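Uncharacterized protein (Bacteroides ovatus, PDB 3NQK) is of unknown function but joins an E-set-clan domain to a BT_3044-like C-terminal domain, both built mainly of beta strands. Local coordinates at residues Val13-Pro18 with Ile59-Asp64; Glu108-Asp113 with Leu127-Val132; Val222-Asp227 with Val269-Glu274; Leu230-Asp235 with Phe243-Thr248. All blocks are in the same frame, centred on the assembly; numbering follows the deposited sequence.

Contact 1: residues Val13-Pro18 with Ile59-Asp64; sequences VSFKAP and IHIAVD
The Phe15 ring meets Ile61 at its outer end: the methyl CG2 lies in the ring plane at the edge, with Ile61 CG2 4.0 Å from Phe15 CZ, while the other methyl, CD1, approaches obliquely. Ile61 CD1 is 3.9 Å from Phe15 CZ and nearly as close to CE1, so the two tips of one branched side chain cup the end of the ring. The side chains come from opposite directions. With chi1 of -61°, CG of Phe15 stands anti to the carbonyl carbon, and from there the ring reaches out to meet Ile61, the two side chains together bridging the 10.5 Å between the CA atoms of Phe15 and Ile61. This is the interior of a beta sandwich, in keeping with the E-set clan: strand 12-15 edges the four-stranded sheet beside 38-48, and strand 57-63 belongs to the facing sheet. No hydrogen bond crosses, and every contact is apolar. Val13 and Ile59 form a second meeting, tip to tip, with Val13 CG1 3.8 Å from Ile59 CD1; here the backbones lie closer, and a short valine suffices against the longer isoleucine. Ile131 touches both Phe15 and Ile61, and Leu43 also packs against Phe15.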
loop_
_atom_site.group_PDB
_atom_site.type_symbol
_atom_site.label_atom_id
_atom_site.label_comp_id
_atom_site.label_asym_id
_atom_site.label_seq_id
_atom_site.Cartn_x
_atom_site.Cartn_y
_atom_site.Cartn_z
ATOM N N VAL A 13 11.262 15.552 -16.540
ATOM C CA VAL A 13 10.012 15.354 -15.805
ATOM C C VAL A 13 9.176 14.294 -16.482
ATOM O O VAL A 13 8.848 14.427 -17.642
ATOM C CB VAL A 13 9.188 16.637 -15.757
ATOM C CG1 VAL A 13 7.832 16.390 -15.037
ATOM C CG2 VAL A 13 9.965 17.732 -15.078
ATOM N N SER A 14 8.761 13.277 -15.725
ATOM C CA SER A 14 8.036 12.154 -16.294
ATOM C C SER A 14 7.058 11.501 -15.314
ATOM O O SER A 14 7.064 11.792 -14.119
ATOM C CB SER A 14 9.011 11.108 -16.768
ATOM O OG SER A 14 9.731 10.580 -15.683
ATOM N N PHE A 15 6.223 10.608 -15.854
ATOM C CA PHE A 15 5.239 9.868 -15.079
ATOM C C PHE A 15 5.855 8.594 -14.557
ATOM O O PHE A 15 6.710 8.008 -15.210
ATOM C CB PHE A 15 4.051 9.478 -15.964
ATOM C CG PHE A 15 3.306 10.649 -16.558
ATOM C CD1 PHE A 15 2.437 11.409 -15.777
ATOM C CD2 PHE A 15 3.379 10.914 -17.910
ATOM C CE1 PHE A 15 1.713 12.437 -16.323
ATOM C CE2 PHE A 15 2.650 11.947 -18.465
ATOM C CZ PHE A 15 1.820 12.714 -17.668
ATOM N N LYS A 16 5.395 8.133 -13.399
ATOM C CA LYS A 16 5.849 6.838 -12.880
ATOM C C LYS A 16 4.682 5.982 -12.404
ATOM O O LYS A 16 4.257 6.065 -11.245
ATOM C CB LYS A 16 6.862 7.023 -11.752
ATOM C CG LYS A 16 8.008 6.015 -11.786
ATOM C CD LYS A 16 8.963 6.290 -12.986
ATOM C CE LYS A 16 10.249 5.453 -12.897
ATOM N NZ LYS A 16 9.964 3.974 -12.742
ATOM N N ALA A 17 4.167 5.158 -13.304
ATOM C CA ALA A 17 3.145 4.201 -12.948
ATOM C C ALA A 17 3.769 3.130 -12.027
ATOM O O ALA A 17 5.006 3.034 -11.923
ATOM C CB ALA A 17 2.569 3.563 -14.189
ATOM N N PRO A 18 2.915 2.333 -11.343
ATOM C CA PRO A 18 3.395 1.260 -10.446
ATOM C C PRO A 18 4.310 0.231 -11.151
ATOM O O PRO A 18 5.280 -0.241 -10.561
ATOM C CB PRO A 18 2.093 0.585 -9.969
ATOM C CG PRO A 18 1.021 1.617 -10.156
ATOM C CD PRO A 18 1.441 2.469 -11.316
ATOM N N ILE A 59 3.550 22.241 -13.987
ATOM C CA ILE A 59 3.564 21.247 -15.053
ATOM C C ILE A 59 2.204 21.138 -15.681
ATOM O O ILE A 59 1.199 21.108 -14.985
ATOM C CB ILE A 59 4.002 19.869 -14.505
ATOM C CG1 ILE A 59 5.451 19.947 -13.999
ATOM C CG2 ILE A 59 3.875 18.778 -15.589
ATOM C CD1 ILE A 59 5.828 18.864 -13.010
ATOM N N HIS A 60 2.160 21.098 -17.001
ATOM C CA HIS A 60 0.879 21.011 -17.710
ATOM C C HIS A 60 0.710 19.647 -18.344
ATOM O O HIS A 60 1.617 19.149 -19.018
ATOM C CB HIS A 60 0.779 22.100 -18.776
ATOM C CG HIS A 60 0.753 23.493 -18.217
ATOM N ND1 HIS A 60 -0.390 24.267 -18.196
ATOM C CD2 HIS A 60 1.730 24.251 -17.666
ATOM C CE1 HIS A 60 -0.113 25.441 -17.655
ATOM N NE2 HIS A 60 1.166 25.458 -17.324
ATOM N N ILE A 61 -0.461 19.035 -18.113
ATOM C CA ILE A 61 -0.778 17.723 -18.651
ATOM C C ILE A 61 -1.959 17.839 -19.604
ATOM O O ILE A 61 -2.917 18.554 -19.326
ATOM C CB ILE A 61 -1.194 16.746 -17.544
ATOM C CG1 ILE A 61 -0.298 16.893 -16.301
ATOM C CG2 ILE A 61 -1.176 15.334 -18.063
ATOM C CD1 ILE A 61 1.054 16.365 -16.484
ATOM N N ALA A 62 -1.912 17.104 -20.703
ATOM C CA ALA A 62 -3.010 17.118 -21.674
ATOM C C ALA A 62 -3.238 15.739 -22.254
ATOM O O ALA A 62 -2.300 14.929 -22.361
ATOM C CB ALA A 62 -2.727 18.125 -22.798
ATOM N N VAL A 63 -4.496 15.454 -22.585
ATOM C CA VAL A 63 -4.840 14.228 -23.255
ATOM C C VAL A 63 -4.228 14.290 -24.665
ATOM O O VAL A 63 -4.215 15.342 -25.283
ATOM C CB VAL A 63 -6.364 14.064 -23.337
ATOM C CG1 VAL A 63 -6.737 12.802 -24.108
ATOM C CG2 VAL A 63 -6.964 14.044 -21.930
ATOM N N ASP A 64 -3.648 13.182 -25.124
ATOM C CA ASP A 64 -2.931 13.164 -26.407
ATOM C C ASP A 64 -3.578 12.197 -27.399
ATOM O O ASP A 64 -3.180 11.035 -27.511
ATOM C CB ASP A 64 -1.460 12.797 -26.193
ATOM C CG ASP A 64 -0.633 12.880 -27.484
ATOM O OD1 ASP A 64 -1.135 13.421 -28.495
ATOM O OD2 ASP A 64 0.528 12.428 -27.470
#

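Contact 2: residues Glu108-Asp113 with Leu127-Val132; sequences ELLNID and LPLTIV
Leu110 and Ile112 reach across a beta sandwich to Leu127 and Leu129, the side chains meeting tip to tip between strand 107-115 of one sheet and strand 125-133 of the other. The segments 108-113 and 127-131 run nearly antiparallel, at 155°, with axes 12.1 Å apart at closest, a gap bridged by branched aliphatic chains from both sides. Ile112 uses two branches. Its CG1 stands anti to the carbonyl carbon (chi1 -55°) and carries CD1 out in extended form to 3.9 Å from Leu129 CD1, whereas CG2, on the other branch, meets Leu127, with Ile112 CG2 4.1 Å from Leu127 CD2. CD1 lies against Leu127 CD2 as well, so this methyl meets both branches. Leu129 CD1 is shared, since Leu110 CD2 lies 4.0 Å from it as well. The leucines differ in how they arrive: Leu110 and Leu127 place CG opposite the backbone N, whereas Leu129 swings CG to the side of N. Leucine and isoleucine suit these buried places because their branched ends can meet methyl to methyl without leaving a polar atom to satisfy. Phe95 and Leu152 add to the apolar layer. Alternation puts Asn111 and Asp113 on the strand's other face, hydrogen-bonded to Gln42 and Thr40. Near the start of the strand, Glu108 folds back on its own chain: Leu109 N donates to Glu108 OE2 over 2.9 Å, reaching the oxygen on its anti side, 31° out of the carboxylate plane.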
loop_
_atom_site.group_PDB
_atom_site.type_symbol
_atom_site.label_atom_id
_atom_site.label_comp_id
_atom_site.label_asym_id
_atom_site.label_seq_id
_atom_site.Cartn_x
_atom_site.Cartn_y
_atom_site.Cartn_z
ATOM N N GLU A 108 5.091 14.647 -7.076
ATOM C CA GLU A 108 3.757 15.097 -6.751
ATOM C C GLU A 108 2.759 14.263 -7.526
ATOM O O GLU A 108 3.079 13.736 -8.594
ATOM C CB GLU A 108 3.591 16.583 -7.063
ATOM C CG GLU A 108 2.225 17.184 -6.585
ATOM C CD GLU A 108 1.963 16.943 -5.108
ATOM O OE1 GLU A 108 2.562 17.663 -4.280
ATOM O OE2 GLU A 108 1.154 16.026 -4.782
ATOM N N LEU A 109 1.551 14.132 -6.975
ATOM C CA LEU A 109 0.550 13.215 -7.514
ATOM C C LEU A 109 -0.499 13.883 -8.415
ATOM O O LEU A 109 -1.030 14.940 -8.100
ATOM C CB LEU A 109 -0.160 12.499 -6.364
ATOM C CG LEU A 109 0.724 11.655 -5.431
ATOM C CD1 LEU A 109 -0.111 11.123 -4.229
ATOM C CD2 LEU A 109 1.399 10.505 -6.197
ATOM N N LEU A 110 -0.785 13.229 -9.531
ATOM C CA LEU A 110 -1.856 13.621 -10.416
ATOM C C LEU A 110 -3.051 12.790 -10.066
ATOM O O LEU A 110 -3.096 11.606 -10.358
ATOM C CB LEU A 110 -1.467 13.377 -11.877
ATOM C CG LEU A 110 -2.508 13.758 -12.939
ATOM C CD1 LEU A 110 -2.680 15.255 -13.037
ATOM C CD2 LEU A 110 -2.114 13.190 -14.277
ATOM N N ASN A 111 -4.000 13.390 -9.376
ATOM C CA ASN A 111 -5.217 12.702 -9.016
ATOM C C ASN A 111 -6.165 12.624 -10.202
ATOM O O ASN A 111 -6.757 13.628 -10.601
ATOM C CB ASN A 111 -5.887 13.408 -7.851
ATOM C CG ASN A 111 -5.027 13.425 -6.622
ATOM O OD1 ASN A 111 -4.659 12.384 -6.101
ATOM N ND2 ASN A 111 -4.681 14.608 -6.163
ATOM N N ILE A 112 -6.249 11.440 -10.804
ATOM C CA ILE A 112 -7.187 11.180 -11.873
ATOM C C ILE A 112 -8.434 10.587 -11.272
ATOM O O ILE A 112 -8.388 9.504 -10.702
ATOM C CB ILE A 112 -6.631 10.161 -12.884
ATOM C CG1 ILE A 112 -5.282 10.607 -13.428
ATOM C CG2 ILE A 112 -7.594 9.969 -14.015
ATOM C CD1 ILE A 112 -4.728 9.662 -14.504
ATOM N N ASP A 113 -9.553 11.282 -11.432
ATOM C CA ASP A 113 -10.841 10.848 -10.887
ATOM C C ASP A 113 -11.731 10.209 -11.972
ATOM O O ASP A 113 -12.196 10.882 -12.894
ATOM C CB ASP A 113 -11.577 12.053 -10.236
ATOM C CG ASP A 113 -10.891 12.542 -8.972
ATOM O OD1 ASP A 113 -10.351 11.696 -8.221
ATOM O OD2 ASP A 113 -10.882 13.765 -8.731
ATOM N N LEU A 127 -6.184 5.936 -21.672
ATOM C CA LEU A 127 -6.137 7.366 -21.388
ATOM C C LEU A 127 -4.738 7.835 -21.644
ATOM O O LEU A 127 -3.834 7.555 -20.851
ATOM C CB LEU A 127 -6.509 7.627 -19.925
ATOM C CG LEU A 127 -6.476 9.081 -19.473
ATOM C CD1 LEU A 127 -7.391 9.906 -20.321
ATOM C CD2 LEU A 127 -6.872 9.191 -17.997
ATOM N N PRO A 128 -4.518 8.484 -22.783
ATOM C CA PRO A 128 -3.189 8.913 -23.181
ATOM C C PRO A 128 -2.847 10.270 -22.632
ATOM O O PRO A 128 -3.506 11.257 -22.972
ATOM C CB PRO A 128 -3.295 8.980 -24.685
ATOM C CG PRO A 128 -4.676 9.370 -24.924
ATOM C CD PRO A 128 -5.493 8.722 -23.837
ATOM N N LEU A 129 -1.825 10.319 -21.782
ATOM C CA LEU A 129 -1.395 11.563 -21.157
ATOM C C LEU A 129 -0.029 11.949 -21.646
ATOM O O LEU A 129 0.855 11.106 -21.789
ATOM C CB LEU A 129 -1.360 11.417 -19.644
ATOM C CG LEU A 129 -2.683 11.014 -19.000
ATOM C CD1 LEU A 129 -2.507 10.804 -17.495
ATOM C CD2 LEU A 129 -3.731 12.046 -19.280
ATOM N N THR A 130 0.137 13.230 -21.922
ATOM C CA THR A 130 1.402 13.764 -22.341
ATOM C C THR A 130 1.684 15.024 -21.521
ATOM O O THR A 130 0.755 15.727 -21.092
ATOM C CB THR A 130 1.393 14.109 -23.868
ATOM O OG1 THR A 130 2.726 14.368 -24.323
ATOM C CG2 THR A 130 0.526 15.335 -24.139
ATOM N N ILE A 131 2.950 15.268 -21.245
ATOM C CA ILE A 131 3.358 16.471 -20.540
ATOM C C ILE A 131 3.739 17.487 -21.565
ATOM O O ILE A 131 4.822 17.408 -22.154
ATOM C CB ILE A 131 4.551 16.202 -19.634
ATOM C CG1 ILE A 131 4.123 15.330 -18.473
ATOM C CG2 ILE A 131 5.143 17.512 -19.116
ATOM C CD1 ILE A 131 5.201 15.019 -17.541
ATOM N N VAL A 132 2.847 18.448 -21.797
ATOM C CA VAL A 132 3.066 19.459 -22.823
ATOM C C VAL A 132 4.009 20.621 -22.359
ATOM O O VAL A 132 4.445 21.417 -23.176
ATOM C CB VAL A 132 1.703 20.034 -23.346
ATOM C CG1 VAL A 132 0.846 18.916 -23.898
ATOM C CG2 VAL A 132 0.956 20.775 -22.243
#

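Contact 3: residues Val222-Asp227 with Val269-Glu274; sequences VHFKED and VQIMFE
Phe224 packing on Val269 and Ile271 is a purely apolar contact inside the C-terminal domain, made across the interior of its curled antiparallel sheet between two strands that are not neighbours in it. No hydrogen bond links the segments, and the CA atoms of Phe224 and Ile271 are 9.7 Å apart, a distance that the two side chains cover together. One ring corner does most of the touching: Phe224 CE2 is 3.8 Å from Ile271 CG2 and 3.9 Å from Val269 CG1. The next ring atom, CZ, also lies against Ile271 CG2, so that one methyl touches two adjoining ring atoms, approaching the ring obliquely. The side chains of Phe224 and Ile271 cross at about a right angle. Ile271 offers its short branch because CG1 sits between the backbone N and the carbonyl carbon (chi1 58°), which leaves CG2 anti to the carbonyl carbon and directed at the ring. Beta-branched residues suit this strand, since they keep it extended and present methyls close to the backbone; a phenylalanine opposite supplies the reach that they lack. All three residues are buried. Around them Phe224 stacks on Tyr160 and meets Tyr251 edge-to-face. Strand 219-224 lies between strands 198-202 and 230-234, and Phe224 touches Ile199 on the first, while strand 264-279 is flanked by 244-257 and 292-307, which bring Tyr251 and Met300 against Ile271.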
loop_
_atom_site.group_PDB
_atom_site.type_symbol
_atom_site.label_atom_id
_atom_site.label_comp_id
_atom_site.label_asym_id
_atom_site.label_seq_id
_atom_site.Cartn_x
_atom_site.Cartn_y
_atom_site.Cartn_z
ATOM N N VAL A 222 -23.424 -11.553 -15.791
ATOM C CA VAL A 222 -23.426 -12.471 -14.669
ATOM C C VAL A 222 -23.412 -11.712 -13.352
ATOM O O VAL A 222 -22.481 -10.967 -13.069
ATOM C CB VAL A 222 -22.205 -13.373 -14.729
ATOM C CG1 VAL A 222 -22.174 -14.314 -13.543
ATOM C CG2 VAL A 222 -22.202 -14.143 -16.024
ATOM N N HIS A 223 -24.431 -11.912 -12.539
ATOM C CA HIS A 223 -24.539 -11.180 -11.282
ATOM C C HIS A 223 -24.398 -12.127 -10.111
ATOM O O HIS A 223 -25.060 -13.172 -10.057
ATOM C CB HIS A 223 -25.870 -10.439 -11.223
ATOM C CG HIS A 223 -26.141 -9.783 -9.910
ATOM N ND1 HIS A 223 -25.405 -8.714 -9.447
ATOM C CD2 HIS A 223 -27.112 -9.996 -8.994
ATOM C CE1 HIS A 223 -25.887 -8.326 -8.280
ATOM N NE2 HIS A 223 -26.922 -9.090 -7.983
ATOM N N PHE A 224 -23.515 -11.782 -9.182
ATOM C CA PHE A 224 -23.262 -12.630 -8.024
ATOM C C PHE A 224 -24.179 -12.251 -6.882
ATOM O O PHE A 224 -24.116 -11.148 -6.383
ATOM C CB PHE A 224 -21.814 -12.503 -7.590
ATOM C CG PHE A 224 -20.858 -13.121 -8.528
ATOM C CD1 PHE A 224 -20.514 -12.488 -9.689
ATOM C CD2 PHE A 224 -20.292 -14.337 -8.249
ATOM C CE1 PHE A 224 -19.625 -13.064 -10.569
ATOM C CE2 PHE A 224 -19.371 -14.917 -9.128
ATOM C CZ PHE A 224 -19.045 -14.288 -10.270
ATOM N N LYS A 225 -25.018 -13.183 -6.455
ATOM C CA LYS A 225 -25.982 -12.897 -5.393
ATOM C C LYS A 225 -25.461 -13.318 -4.011
ATOM O O LYS A 225 -24.525 -14.119 -3.894
ATOM C CB LYS A 225 -27.339 -13.555 -5.690
ATOM C CG LYS A 225 -28.093 -12.905 -6.867
ATOM C CD LYS A 225 -29.585 -13.301 -6.898
ATOM C CE LYS A 225 -29.762 -14.765 -7.247
ATOM N NZ LYS A 225 -31.188 -15.145 -7.367
ATOM N N GLU A 226 -26.095 -12.771 -2.971
ATOM C CA GLU A 226 -25.668 -12.980 -1.584
ATOM C C GLU A 226 -25.738 -14.471 -1.178
ATOM O O GLU A 226 -24.924 -14.944 -0.381
ATOM C CB GLU A 226 -26.545 -12.123 -0.637
ATOM C CG GLU A 226 -25.781 -11.456 0.538
ATOM C CD GLU A 226 -24.895 -10.258 0.086
ATOM O OE1 GLU A 226 -24.651 -10.105 -1.136
ATOM O OE2 GLU A 226 -24.444 -9.482 0.963
ATOM N N ASP A 227 -26.668 -15.207 -1.792
ATOM C CA ASP A 227 -26.946 -16.598 -1.418
ATOM C C ASP A 227 -26.122 -17.659 -2.204
ATOM O O ASP A 227 -26.369 -18.867 -2.070
ATOM C CB ASP A 227 -28.448 -16.888 -1.599
ATOM C CG ASP A 227 -28.869 -16.928 -3.078
ATOM O OD1 ASP A 227 -28.005 -16.667 -3.964
ATOM O OD2 ASP A 227 -30.055 -17.229 -3.351
ATOM N N VAL A 269 -12.624 -17.990 -6.964
ATOM C CA VAL A 269 -14.052 -17.881 -7.235
ATOM C C VAL A 269 -14.367 -18.819 -8.348
ATOM O O VAL A 269 -13.859 -18.661 -9.455
ATOM C CB VAL A 269 -14.451 -16.497 -7.678
ATOM C CG1 VAL A 269 -15.929 -16.484 -8.038
ATOM C CG2 VAL A 269 -14.146 -15.470 -6.580
ATOM N N GLN A 270 -15.143 -19.840 -8.049
ATOM C CA GLN A 270 -15.509 -20.839 -9.028
ATOM C C GLN A 270 -16.971 -20.695 -9.384
ATOM O O GLN A 270 -17.823 -20.622 -8.502
ATOM C CB GLN A 270 -15.248 -22.239 -8.473
ATOM C CG GLN A 270 -15.538 -23.377 -9.466
ATOM C CD GLN A 270 -15.406 -24.759 -8.833
ATOM O OE1 GLN A 270 -16.106 -25.087 -7.868
ATOM N NE2 GLN A 270 -14.526 -25.573 -9.380
ATOM N N ILE A 271 -17.268 -20.668 -10.674
ATOM C CA ILE A 271 -18.649 -20.542 -11.123
ATOM C C ILE A 271 -19.058 -21.774 -11.921
ATOM O O ILE A 271 -18.281 -22.283 -12.726
ATOM C CB ILE A 271 -18.876 -19.240 -11.957
ATOM C CG1 ILE A 271 -17.970 -19.202 -13.174
ATOM C CG2 ILE A 271 -18.593 -18.042 -11.125
ATOM C CD1 ILE A 271 -18.286 -18.034 -14.126
HETATM N N MSE A 272 -20.281 -22.256 -11.669
HETATM C CA MSE A 272 -20.801 -23.486 -12.297
HETATM C C MSE A 272 -22.094 -23.195 -13.042
HETATM O O MSE A 272 -23.021 -22.624 -12.492
HETATM C CB MSE A 272 -21.027 -24.550 -11.231
HETATM C CG MSE A 272 -19.734 -25.069 -10.618
HETATM SE SE MSE A 272 -19.945 -25.669 -8.786
HETATM C CE MSE A 272 -19.566 -23.993 -7.823
ATOM N N PHE A 273 -22.163 -23.624 -14.287
ATOM C CA PHE A 273 -23.237 -23.210 -15.152
ATOM C C PHE A 273 -23.405 -24.132 -16.321
ATOM O O PHE A 273 -22.542 -24.940 -16.618
ATOM C CB PHE A 273 -22.928 -21.823 -15.678
ATOM C CG PHE A 273 -21.586 -21.726 -16.343
ATOM C CD1 PHE A 273 -20.466 -21.404 -15.615
ATOM C CD2 PHE A 273 -21.438 -22.036 -17.673
ATOM C CE1 PHE A 273 -19.234 -21.342 -16.216
ATOM C CE2 PHE A 273 -20.194 -21.971 -18.284
ATOM C CZ PHE A 273 -19.102 -21.627 -17.560
ATOM N N GLU A 274 -24.496 -23.938 -17.038
ATOM C CA GLU A 274 -24.792 -24.708 -18.218
ATOM C C GLU A 274 -25.777 -23.932 -19.041
ATOM O O GLU A 274 -26.760 -23.454 -18.519
ATOM C CB GLU A 274 -25.374 -26.058 -17.827
ATOM C CG GLU A 274 -25.758 -26.954 -19.023
ATOM C CD GLU A 274 -26.054 -28.415 -18.611
ATOM O OE1 GLU A 274 -26.421 -28.656 -17.423
ATOM O OE2 GLU A 274 -25.912 -29.310 -19.476
#

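Contact 4: residues Leu230-Asp235 with Phe243-Thr248; sequences LDMKQD and FELIGT
The carbonyl oxygen of Met232 is touched by two side chains of 243-248: Phe243 CE2 lies 3.7 Å from Met232 O, which sits at the ring edge near its plane, and Leu245 CD2 also approaches this oxygen. Strands 230-234 and 244-257 are consecutive in the chain and belong to the C-terminal domain, whose strands form a curled antiparallel sheet, but each pairs with a different strand; no hydrogen bond joins the two segments, and side chains fill the space between them. The CA atoms of Gln234 and Phe243 are 6.3 Å apart. Phe243 places CG anti to the backbone N (chi1 176°), which lays the ring along 232-234. Gln234 bends at chi2 so that OE1 comes 3.4 Å from Phe243 CD2, the amide and ring planes being 48° apart; its flexible chain suits a partly exposed place beside an aromatic. Tyr275 meets the same ring from strand 264-279. Replacing Phe243 by a serine would probably open a gap beside Gln234 and deprive Tyr275 of its aromatic neighbour. Met232, a selenomethionine in this model, gives a long apolar chain that crosses Leu245 at about a right angle, with Met232 CB 4.1 Å from Leu245 CD1 and SE 4.2 Å from the same methyl.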
loop_
_atom_site.group_PDB
_atom_site.type_symbol
_atom_site.label_atom_id
_atom_site.label_comp_id
_atom_site.label_asym_id
_atom_site.label_seq_id
_atom_site.Cartn_x
_atom_site.Cartn_y
_atom_site.Cartn_z
ATOM N N LEU A 230 -25.965 -17.436 -9.114
ATOM C CA LEU A 230 -25.786 -16.395 -10.114
ATOM C C LEU A 230 -27.093 -16.115 -10.876
ATOM O O LEU A 230 -27.956 -16.985 -11.002
ATOM C CB LEU A 230 -24.750 -16.811 -11.154
ATOM C CG LEU A 230 -23.266 -17.027 -10.818
ATOM C CD1 LEU A 230 -22.715 -15.909 -9.909
ATOM C CD2 LEU A 230 -23.081 -18.347 -10.209
ATOM N N ASP A 231 -27.239 -14.883 -11.346
ATOM C CA ASP A 231 -28.134 -14.594 -12.439
ATOM C C ASP A 231 -27.224 -14.591 -13.659
ATOM O O ASP A 231 -26.106 -14.097 -13.586
ATOM C CB ASP A 231 -28.782 -13.214 -12.305
ATOM C CG ASP A 231 -29.717 -13.104 -11.112
ATOM O OD1 ASP A 231 -30.491 -14.057 -10.857
ATOM O OD2 ASP A 231 -29.725 -12.023 -10.469
HETATM N N MSE A 232 -27.667 -15.207 -14.746
HETATM C CA MSE A 232 -26.947 -15.144 -16.013
HETATM C C MSE A 232 -27.941 -14.845 -17.090
HETATM O O MSE A 232 -28.889 -15.582 -17.268
HETATM C CB MSE A 232 -26.274 -16.468 -16.326
HETATM C CG MSE A 232 -25.175 -16.858 -15.384
HETATM SE SE MSE A 232 -24.199 -18.417 -16.021
HETATM C CE MSE A 232 -23.722 -17.795 -17.770
ATOM N N LYS A 233 -27.722 -13.770 -17.824
ATOM C CA LYS A 233 -28.643 -13.384 -18.883
ATOM C C LYS A 233 -27.891 -12.712 -20.008
ATOM O O LYS A 233 -26.928 -12.003 -19.767
ATOM C CB LYS A 233 -29.696 -12.443 -18.327
ATOM C CG LYS A 233 -30.911 -12.263 -19.223
ATOM C CD LYS A 233 -31.905 -11.241 -18.629
ATOM C CE LYS A 233 -33.080 -10.980 -19.582
ATOM N NZ LYS A 233 -34.018 -9.945 -19.054
ATOM N N GLN A 234 -28.306 -12.961 -21.243
ATOM C CA GLN A 234 -27.694 -12.295 -22.392
ATOM C C GLN A 234 -27.872 -10.806 -22.254
ATOM O O GLN A 234 -28.871 -10.343 -21.691
ATOM C CB GLN A 234 -28.313 -12.769 -23.717
ATOM C CG GLN A 234 -29.703 -12.171 -24.037
ATOM C CD GLN A 234 -30.832 -12.811 -23.239
ATOM O OE1 GLN A 234 -30.646 -13.845 -22.598
ATOM N NE2 GLN A 234 -32.021 -12.214 -23.308
ATOM N N ASP A 235 -26.903 -10.050 -22.759
ATOM C CA ASP A 235 -26.948 -8.589 -22.696
ATOM C C ASP A 235 -27.863 -8.062 -23.782
ATOM O O ASP A 235 -28.612 -7.128 -23.561
ATOM C CB ASP A 235 -25.541 -8.009 -22.873
ATOM C CG ASP A 235 -25.522 -6.499 -22.856
ATOM O OD1 ASP A 235 -25.641 -5.912 -21.763
ATOM O OD2 ASP A 235 -25.326 -5.902 -23.928
ATOM N N PHE A 243 -29.679 -17.237 -26.439
ATOM C CA PHE A 243 -29.158 -17.707 -25.187
ATOM C C PHE A 243 -30.259 -18.317 -24.375
ATOM O O PHE A 243 -31.366 -17.796 -24.337
ATOM C CB PHE A 243 -28.559 -16.560 -24.408
ATOM C CG PHE A 243 -28.085 -16.942 -23.042
ATOM C CD1 PHE A 243 -26.839 -17.536 -22.867
ATOM C CD2 PHE A 243 -28.873 -16.684 -21.917
ATOM C CE1 PHE A 243 -26.376 -17.876 -21.589
ATOM C CE2 PHE A 243 -28.418 -17.017 -20.635
ATOM C CZ PHE A 243 -27.173 -17.619 -20.473
ATOM N N GLU A 244 -29.933 -19.399 -23.667
ATOM C CA GLU A 244 -30.909 -20.109 -22.852
ATOM C C GLU A 244 -30.213 -20.795 -21.660
ATOM O O GLU A 244 -29.415 -21.709 -21.833
ATOM C CB GLU A 244 -31.643 -21.139 -23.709
ATOM C CG GLU A 244 -32.979 -21.614 -23.131
ATOM C CD GLU A 244 -33.544 -22.835 -23.886
ATOM O OE1 GLU A 244 -33.063 -23.114 -25.021
ATOM O OE2 GLU A 244 -34.441 -23.525 -23.331
ATOM N N LEU A 245 -30.494 -20.310 -20.462
ATOM C CA LEU A 245 -29.897 -20.853 -19.260
ATOM C C LEU A 245 -30.531 -22.197 -18.930
ATOM O O LEU A 245 -31.744 -22.362 -19.048
ATOM C CB LEU A 245 -30.104 -19.882 -18.106
ATOM C CG LEU A 245 -29.384 -20.205 -16.802
ATOM C CD1 LEU A 245 -27.879 -20.141 -16.987
ATOM C CD2 LEU A 245 -29.844 -19.243 -15.684
ATOM N N ILE A 246 -29.713 -23.155 -18.523
ATOM C CA ILE A 246 -30.207 -24.482 -18.145
ATOM C C ILE A 246 -29.863 -24.797 -16.680
ATOM O O ILE A 246 -28.701 -24.957 -16.326
ATOM C CB ILE A 246 -29.611 -25.559 -19.046
ATOM C CG1 ILE A 246 -30.083 -25.351 -20.480
ATOM C CG2 ILE A 246 -29.993 -26.993 -18.532
ATOM C CD1 ILE A 246 -29.365 -26.222 -21.485
ATOM N N GLY A 247 -30.886 -24.928 -15.849
ATOM C CA GLY A 247 -30.680 -25.163 -14.422
ATOM C C GLY A 247 -30.516 -23.842 -13.692
ATOM O O GLY A 247 -31.051 -22.804 -14.131
ATOM N N THR A 248 -29.833 -23.871 -12.552
ATOM C CA THR A 248 -29.548 -22.646 -11.820
ATOM C C THR A 248 -28.067 -22.589 -11.564
ATOM O O THR A 248 -27.518 -23.455 -10.906
ATOM C CB THR A 248 -30.353 -22.537 -10.466
ATOM O OG1 THR A 248 -30.011 -23.624 -9.617
ATOM C CG2 THR A 248 -31.892 -22.538 -10.720
#

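Overall arrangement
From the N terminus, contact 1 closes a loop of 40 residues by bringing strand 12-15 over strand 57-63, and contact 2 follows in series, facing 107-115 with 125-133 after a much shorter excursion. Both join the two sheets of the N-terminal sandwich, and they touch because 57-63 and 125-133 are paired neighbours: Ala62 O lies 3.0 Å from Thr130 N, a probable hydrogen bond. In the C-terminal domain, contact 4 is nested inside the loop closed by contact 3, and adjacent strands connect them, His223 N lying 2.9 Å from Asp231 O. The two pairs stand on opposite sides of the chain's centre, with contacts 1 and 3 about 40 Å apart between centres.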